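Local atomic coordinates of Sso-CP2 metallo-carboxypetidase (Sulfolobus solfataricus, PDB entry 4MMO), a protein that binds zinc and probably acts as a metallo-carboxypeptidase of the M20 peptidase family, trimming residues from the C-terminal ends of peptides. Residues 213-216 and 217-220; 314-318 and 319-323. All blocks are in the same frame, centred on the assembly; numbering follows the deposited sequence.

Contact 1: residues 213-216 and 217-220. With SO4 (sulfate ion), chain G.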
ATOM      1  N   LYS A 213      -5.186  -9.464   8.826  1.00 30.36           N
ATOM      2  CA  LYS A 213      -6.147 -10.244   9.591  1.00 37.04           C
ATOM      3  C   LYS A 213      -7.031  -9.330  10.428  1.00 39.17           C
ATOM      4  O   LYS A 213      -8.232  -9.562  10.538  1.00 39.82           O
ATOM      5  CB  LYS A 213      -5.429 -11.269  10.474  1.00 41.27           C
ATOM      6  CG  LYS A 213      -5.347 -12.652   9.840  1.00 46.99           C
ATOM      7  CD  LYS A 213      -4.254 -13.507  10.458  1.00 42.75           C
ATOM      8  CE  LYS A 213      -4.085 -14.820   9.702  1.00 52.59           C
ATOM      9  NZ  LYS A 213      -5.340 -15.627   9.668  1.00 42.36           N
ATOM     10  N   ILE A 214      -6.435  -8.285  10.998  1.00 37.67           N
ATOM     11  CA  ILE A 214      -7.164  -7.327  11.824  1.00 35.16           C
ATOM     12  C   ILE A 214      -8.271  -6.642  11.028  1.00 44.79           C
ATOM     13  O   ILE A 214      -9.436  -6.663  11.430  1.00 43.85           O
ATOM     14  CB  ILE A 214      -6.215  -6.249  12.403  1.00 38.93           C
ATOM     15  CG1 ILE A 214      -5.305  -6.851  13.478  1.00 41.12           C
ATOM     16  CG2 ILE A 214      -7.001  -5.064  12.974  1.00 34.94           C
ATOM     17  CD1 ILE A 214      -6.012  -7.282  14.754  1.00 47.17           C
ATOM     18  N   ILE A 215      -7.912  -6.035   9.901  1.00 38.98           N
ATOM     19  CA  ILE A 215      -8.895  -5.303   9.109  1.00 44.75           C
ATOM     20  C   ILE A 215      -9.949  -6.250   8.535  1.00 43.37           C
ATOM     21  O   ILE A 215     -11.071  -5.834   8.255  1.00 37.53           O
ATOM     22  CB  ILE A 215      -8.241  -4.464   7.984  1.00 42.39           C
ATOM     23  CG1 ILE A 215      -7.436  -5.351   7.036  1.00 40.12           C
ATOM     24  CG2 ILE A 215      -7.362  -3.373   8.590  1.00 42.12           C
ATOM     25  CD1 ILE A 215      -6.837  -4.609   5.862  1.00 57.54           C
ATOM     26  N   SER A 216      -9.595  -7.524   8.383  1.00 32.26           N
ATOM     27  CA  SER A 216     -10.549  -8.523   7.909  1.00 38.16           C
ATOM     28  C   SER A 216     -11.677  -8.761   8.912  1.00 30.09           C
ATOM     29  O   SER A 216     -12.771  -9.165   8.526  1.00 44.79           O
ATOM     30  CB  SER A 216      -9.844  -9.843   7.594  1.00 43.11           C
ATOM     31  OG  SER A 216      -9.018  -9.716   6.450  1.00 45.09           O
ATOM     32  N   THR A 217     -11.417  -8.506  10.192  1.00 32.96           N
ATOM     33  CA  THR A 217     -12.420  -8.741  11.231  1.00 39.88           C
ATOM     34  C   THR A 217     -13.448  -7.616  11.286  1.00 40.61           C
ATOM     35  O   THR A 217     -14.514  -7.770  11.878  1.00 41.59           O
ATOM     36  CB  THR A 217     -11.784  -8.877  12.640  1.00 39.72           C
ATOM     37  OG1 THR A 217     -11.148  -7.644  13.009  1.00 33.30           O
ATOM     38  CG2 THR A 217     -10.760 -10.016  12.675  1.00 32.37           C
ATOM     39  N   LEU A 218     -13.120  -6.486  10.668  1.00 34.76           N
ATOM     40  CA  LEU A 218     -13.960  -5.296  10.748  1.00 40.84           C
ATOM     41  C   LEU A 218     -15.275  -5.426   9.973  1.00 35.46           C
ATOM     42  O   LEU A 218     -16.295  -4.877  10.388  1.00 45.70           O
ATOM     43  CB  LEU A 218     -13.181  -4.074  10.249  1.00 28.72           C
ATOM     44  CG  LEU A 218     -11.956  -3.681  11.083  1.00 31.65           C
ATOM     45  CD1 LEU A 218     -11.197  -2.550  10.413  1.00 40.54           C
ATOM     46  CD2 LEU A 218     -12.354  -3.287  12.504  1.00 34.80           C
ATOM     47  N   VAL A 219     -15.250  -6.151   8.857  1.00 34.64           N
ATOM     48  CA  VAL A 219     -16.418  -6.269   7.982  1.00 30.26           C
ATOM     49  C   VAL A 219     -16.599  -7.698   7.482  1.00 40.70           C
ATOM     50  O   VAL A 219     -15.635  -8.460   7.424  1.00 39.79           O
ATOM     51  CB  VAL A 219     -16.276  -5.352   6.753  1.00 31.91           C
ATOM     52  CG1 VAL A 219     -16.195  -3.896   7.180  1.00 34.83           C
ATOM     53  CG2 VAL A 219     -15.041  -5.738   5.935  1.00 33.92           C
ATOM     54  N   ASP A 220     -17.827  -8.059   7.113  1.00 35.58           N
ATOM     55  CA  ASP A 220     -18.054  -9.332   6.431  1.00 37.72           C
ATOM     56  C   ASP A 220     -17.817  -9.136   4.933  1.00 40.47           C
ATOM     57  O   ASP A 220     -17.379  -8.065   4.515  1.00 49.03           O
ATOM     58  CB  ASP A 220     -19.448  -9.910   6.724  1.00 38.11           C
ATOM     59  CG  ASP A 220     -20.586  -9.012   6.257  1.00 49.42           C
ATOM     60  OD1 ASP A 220     -20.350  -8.053   5.491  1.00 51.78           O
ATOM     61  OD2 ASP A 220     -21.737  -9.289   6.655  1.00 51.58           O
TER
HETATM   62  S   SO4 G 501      -6.752 -17.710  12.594  1.00 76.43           S
HETATM   63  O1  SO4 G 501      -5.931 -16.531  12.329  1.00 51.02           O
HETATM   64  O2  SO4 G 501      -8.037 -17.281  13.133  1.00 65.30           O
HETATM   65  O3  SO4 G 501      -6.971 -18.452  11.352  1.00 78.51           O
HETATM   66  O4  SO4 G 501      -6.074 -18.572  13.562  1.00 63.56           O

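Contact 2: residues 314-318 and 319-323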
ATOM      1  N   PRO A 314     -27.080   9.277  11.082  1.00 36.53           N
ATOM      2  CA  PRO A 314     -27.713   9.561  12.374  1.00 45.61           C
ATOM      3  C   PRO A 314     -28.161   8.276  13.068  1.00 31.65           C
ATOM      4  O   PRO A 314     -28.665   7.415  12.352  1.00 36.72           O
ATOM      5  CB  PRO A 314     -28.931  10.407  11.988  1.00 36.64           C
ATOM      6  CG  PRO A 314     -28.576  11.013  10.676  1.00 37.13           C
ATOM      7  CD  PRO A 314     -27.753   9.976   9.973  1.00 38.75           C
ATOM      8  N   ASN A 315     -27.994   8.114  14.384  1.00 38.37           N
ATOM      9  CA  ASN A 315     -27.422   9.104  15.294  1.00 27.82           C
ATOM     10  C   ASN A 315     -26.036   8.682  15.769  1.00 43.04           C
ATOM     11  O   ASN A 315     -25.716   8.802  16.951  1.00 35.64           O
ATOM     12  CB  ASN A 315     -28.339   9.266  16.508  1.00 35.49           C
ATOM     13  CG  ASN A 315     -29.692   9.852  16.141  1.00 39.17           C
ATOM     14  OD1 ASN A 315     -29.774  10.918  15.534  1.00 45.70           O
ATOM     15  ND2 ASN A 315     -30.761   9.148  16.498  1.00 43.83           N
ATOM     16  N   GLN A 316     -25.216   8.171  14.858  1.00 33.49           N
ATOM     17  CA  GLN A 316     -23.881   7.714  15.229  1.00 37.11           C
ATOM     18  C   GLN A 316     -22.997   8.884  15.647  1.00 32.32           C
ATOM     19  O   GLN A 316     -23.004   9.941  15.015  1.00 35.59           O
ATOM     20  CB  GLN A 316     -23.216   6.969  14.074  1.00 41.22           C
ATOM     21  CG  GLN A 316     -23.851   5.637  13.732  1.00 35.91           C
ATOM     22  CD  GLN A 316     -23.162   4.980  12.557  1.00 43.49           C
ATOM     23  OE1 GLN A 316     -23.072   5.566  11.477  1.00 37.78           O
ATOM     24  NE2 GLN A 316     -22.644   3.772  12.764  1.00 34.97           N
ATOM     25  N   ASP A 317     -22.241   8.676  16.720  1.00 31.81           N
ATOM     26  CA  ASP A 317     -21.298   9.658  17.232  1.00 36.74           C
ATOM     27  C   ASP A 317     -19.895   9.165  16.892  1.00 26.85           C
ATOM     28  O   ASP A 317     -19.512   8.072  17.308  1.00 32.15           O
ATOM     29  CB  ASP A 317     -21.471   9.778  18.750  1.00 39.26           C
ATOM     30  CG  ASP A 317     -20.603  10.862  19.365  1.00 50.42           C
ATOM     31  OD1 ASP A 317     -19.536  11.194  18.806  1.00 53.48           O
ATOM     32  OD2 ASP A 317     -20.996  11.378  20.432  1.00 49.05           O
ATOM     33  N   PRO A 318     -19.117   9.963  16.142  1.00 30.93           N
ATOM     34  CA  PRO A 318     -17.796   9.485  15.722  1.00 24.46           C
ATOM     35  C   PRO A 318     -16.872   9.169  16.894  1.00 32.53           C
ATOM     36  O   PRO A 318     -16.109   8.201  16.829  1.00 34.80           O
ATOM     37  CB  PRO A 318     -17.249  10.651  14.891  1.00 32.23           C
ATOM     38  CG  PRO A 318     -18.025  11.835  15.332  1.00 31.47           C
ATOM     39  CD  PRO A 318     -19.384  11.325  15.648  1.00 34.82           C
ATOM     40  N   TYR A 319     -16.944   9.961  17.958  1.00 36.72           N
ATOM     41  CA  TYR A 319     -16.136   9.698  19.141  1.00 33.46           C
ATOM     42  C   TYR A 319     -16.555   8.383  19.798  1.00 38.11           C
ATOM     43  O   TYR A 319     -15.727   7.658  20.338  1.00 37.15           O
ATOM     44  CB  TYR A 319     -16.226  10.865  20.127  1.00 30.21           C
ATOM     45  CG  TYR A 319     -15.623  12.140  19.584  1.00 38.70           C
ATOM     46  CD1 TYR A 319     -14.254  12.354  19.633  1.00 36.78           C
ATOM     47  CD2 TYR A 319     -16.421  13.126  19.014  1.00 35.82           C
ATOM     48  CE1 TYR A 319     -13.693  13.510  19.135  1.00 33.73           C
ATOM     49  CE2 TYR A 319     -15.863  14.292  18.509  1.00 38.93           C
ATOM     50  CZ  TYR A 319     -14.496  14.475  18.575  1.00 43.30           C
ATOM     51  OH  TYR A 319     -13.923  15.627  18.083  1.00 54.53           O
ATOM     52  N   LYS A 320     -17.840   8.062  19.733  1.00 38.73           N
ATOM     53  CA  LYS A 320     -18.311   6.789  20.257  1.00 40.51           C
ATOM     54  C   LYS A 320     -17.855   5.627  19.369  1.00 37.14           C
ATOM     55  O   LYS A 320     -17.417   4.591  19.867  1.00 32.76           O
ATOM     56  CB  LYS A 320     -19.830   6.794  20.379  1.00 36.68           C
ATOM     57  CG  LYS A 320     -20.396   5.534  20.997  1.00 37.60           C
ATOM     58  CD  LYS A 320     -21.855   5.715  21.377  1.00 40.70           C
ATOM     59  CE  LYS A 320     -22.419   4.462  22.024  1.00 54.19           C
ATOM     60  NZ  LYS A 320     -23.834   4.648  22.453  1.00 76.90           N
ATOM     61  N   VAL A 321     -17.955   5.803  18.054  1.00 31.25           N
ATOM     62  CA  VAL A 321     -17.568   4.756  17.117  1.00 41.49           C
ATOM     63  C   VAL A 321     -16.089   4.436  17.292  1.00 27.20           C
ATOM     64  O   VAL A 321     -15.681   3.280  17.199  1.00 35.52           O
ATOM     65  CB  VAL A 321     -17.864   5.167  15.656  1.00 38.07           C
ATOM     66  CG1 VAL A 321     -17.249   4.181  14.667  1.00 43.14           C
ATOM     67  CG2 VAL A 321     -19.366   5.259  15.436  1.00 34.48           C
ATOM     68  N   PHE A 322     -15.297   5.469  17.564  1.00 34.61           N
ATOM     69  CA  PHE A 322     -13.873   5.302  17.813  1.00 29.91           C
ATOM     70  C   PHE A 322     -13.642   4.410  19.027  1.00 43.18           C
ATOM     71  O   PHE A 322     -12.733   3.583  19.034  1.00 42.78           O
ATOM     72  CB  PHE A 322     -13.213   6.664  18.030  1.00 33.89           C
ATOM     73  CG  PHE A 322     -11.710   6.613  18.092  1.00 47.20           C
ATOM     74  CD1 PHE A 322     -10.983   5.948  17.117  1.00 47.21           C
ATOM     75  CD2 PHE A 322     -11.024   7.252  19.112  1.00 50.13           C
ATOM     76  CE1 PHE A 322      -9.598   5.907  17.167  1.00 46.80           C
ATOM     77  CE2 PHE A 322      -9.639   7.218  19.164  1.00 49.75           C
ATOM     78  CZ  PHE A 322      -8.927   6.546  18.190  1.00 47.04           C
ATOM     79  N   GLU A 323     -14.469   4.575  20.054  1.00 34.78           N
ATOM     80  CA  GLU A 323     -14.337   3.771  21.265  1.00 36.60           C
ATOM     81  C   GLU A 323     -14.756   2.329  20.996  1.00 36.40           C
ATOM     82  O   GLU A 323     -14.122   1.391  21.483  1.00 39.34           O
ATOM     83  CB  GLU A 323     -15.170   4.365  22.410  1.00 30.56           C
ATOM     84  CG  GLU A 323     -15.077   3.588  23.718  1.00 59.77           C
ATOM     85  CD  GLU A 323     -13.646   3.420  24.212  1.00 77.03           C
ATOM     86  OE1 GLU A 323     -12.833   4.355  24.039  1.00 66.34           O
ATOM     87  OE2 GLU A 323     -13.332   2.347  24.772  1.00 64.60           O
TER

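Contact 1: residues 213-216 and 217-220
Thr-217 and Ile-214 meet near the C-terminal end of helix 207-218, a worked example of i to i-3 bonding. Among the hydrogen bonds, two donors of one residue grip the same oxygen. Thr-217 N reaches Ile-214 O at 3.0 Å from above the carbonyl plane, while Thr-217 OG1 lies in that plane, 2.5 Å from Ile-214 O. The hydroxyl gets there because it stands between the backbone N and the carbonyl carbon of its own residue (chi1 64°), which turns it back along the helix. A second i to i-3 bond runs from Leu-218 N to Ile-215 O (3.2 Å), whereas that from Thr-217 N to Lys-213 O is weak.

The apolar pair is Leu-218 CD1 and Ile-215 CB, 4.3 Å apart. The Thr-217 methyl lies against a backbone carbonyl, CG2 3.3 Å from Lys-213 O.

The charged contact is with a sulfate, probably from the crystallisation liquor: its O1 takes a bond from Lys-213 NZ (2.9 Å), and the ion also bonds Met-221 N of the second subunit. The same ammonium bonds Ser-216 O and Val-219 O of that subunit, across the dimer interface. Within the chain, Ile-214 packs on Leu-329 and Leu-218 on Leu-325 of helix 318-331, whose His-328 also bonds the Thr-217 hydroxyl.

Contact 2: residues 314-318 and 319-323
The Tyr-319 ring has the Asp-317 carboxylate at one edge, with OD1 near the ring plane and 3.7 Å from CD2; the two flat groups stand nearly perpendicular, their planes 83° apart. Beyond the two segments the ring stacks with Phe-343 and touches Tyr-345 of strand 337-348. The setting is an N-cap: Asp-317 directly precedes helix 318-331 and its side chain accepts from the first turn. Asp-317 OD1 takes the bond from Tyr-319 N at 3.0 Å, met on its anti side and somewhat out of the carboxylate plane. This reach depends on CG standing anti to the backbone N (chi1 -175°), which swings the carboxylate over the start of the helix, where its negative charge would probably interact favourably with the helix dipole. Putting an alanine in place of this aspartate would remove the acceptor and is likely to leave Tyr-319 N without its capping bond and the ring edge without its carboxylate neighbour. Pro-318 opens the helix, a common place for a residue with no N-H to give, and its CG lies 4.2 Å from Tyr-319 CD2. Pro-318 O accepts from Phe-322 N at 2.9 Å. Pro-318 and Val-321 pack on Leu-312 of strand 299-312. The backbone of Asp-317 is engaged too: Val-321 N lies almost in line with the Asp-317 carbonyl bond, 2.9 Å from Asp-317 O, while Val-321 CG2 lies 3.4 Å from that same oxygen.

How the contacts relate
Together the contacts illustrate the two ends of a helix, on different helices: contact 2 starts helix 318-331, and contact 1 lies near the end of helix 207-218. Both belong to the part of the chain assigned to the M20 dimerisation family, and their centres lie 19 Å apart, with nearest atoms about 9 Å apart, so they do not touch. The link between them is helix 318-331 itself, which begins in contact 2 and farther along offers Leu-325, His-328 and Leu-329 to contact 1. Their surroundings differ: contact 1 faces the second subunit, whereas no other chain of the assembly reaches contact 2. Neither belongs to the zinc site formed by His-71, Asp-104 and Glu-163.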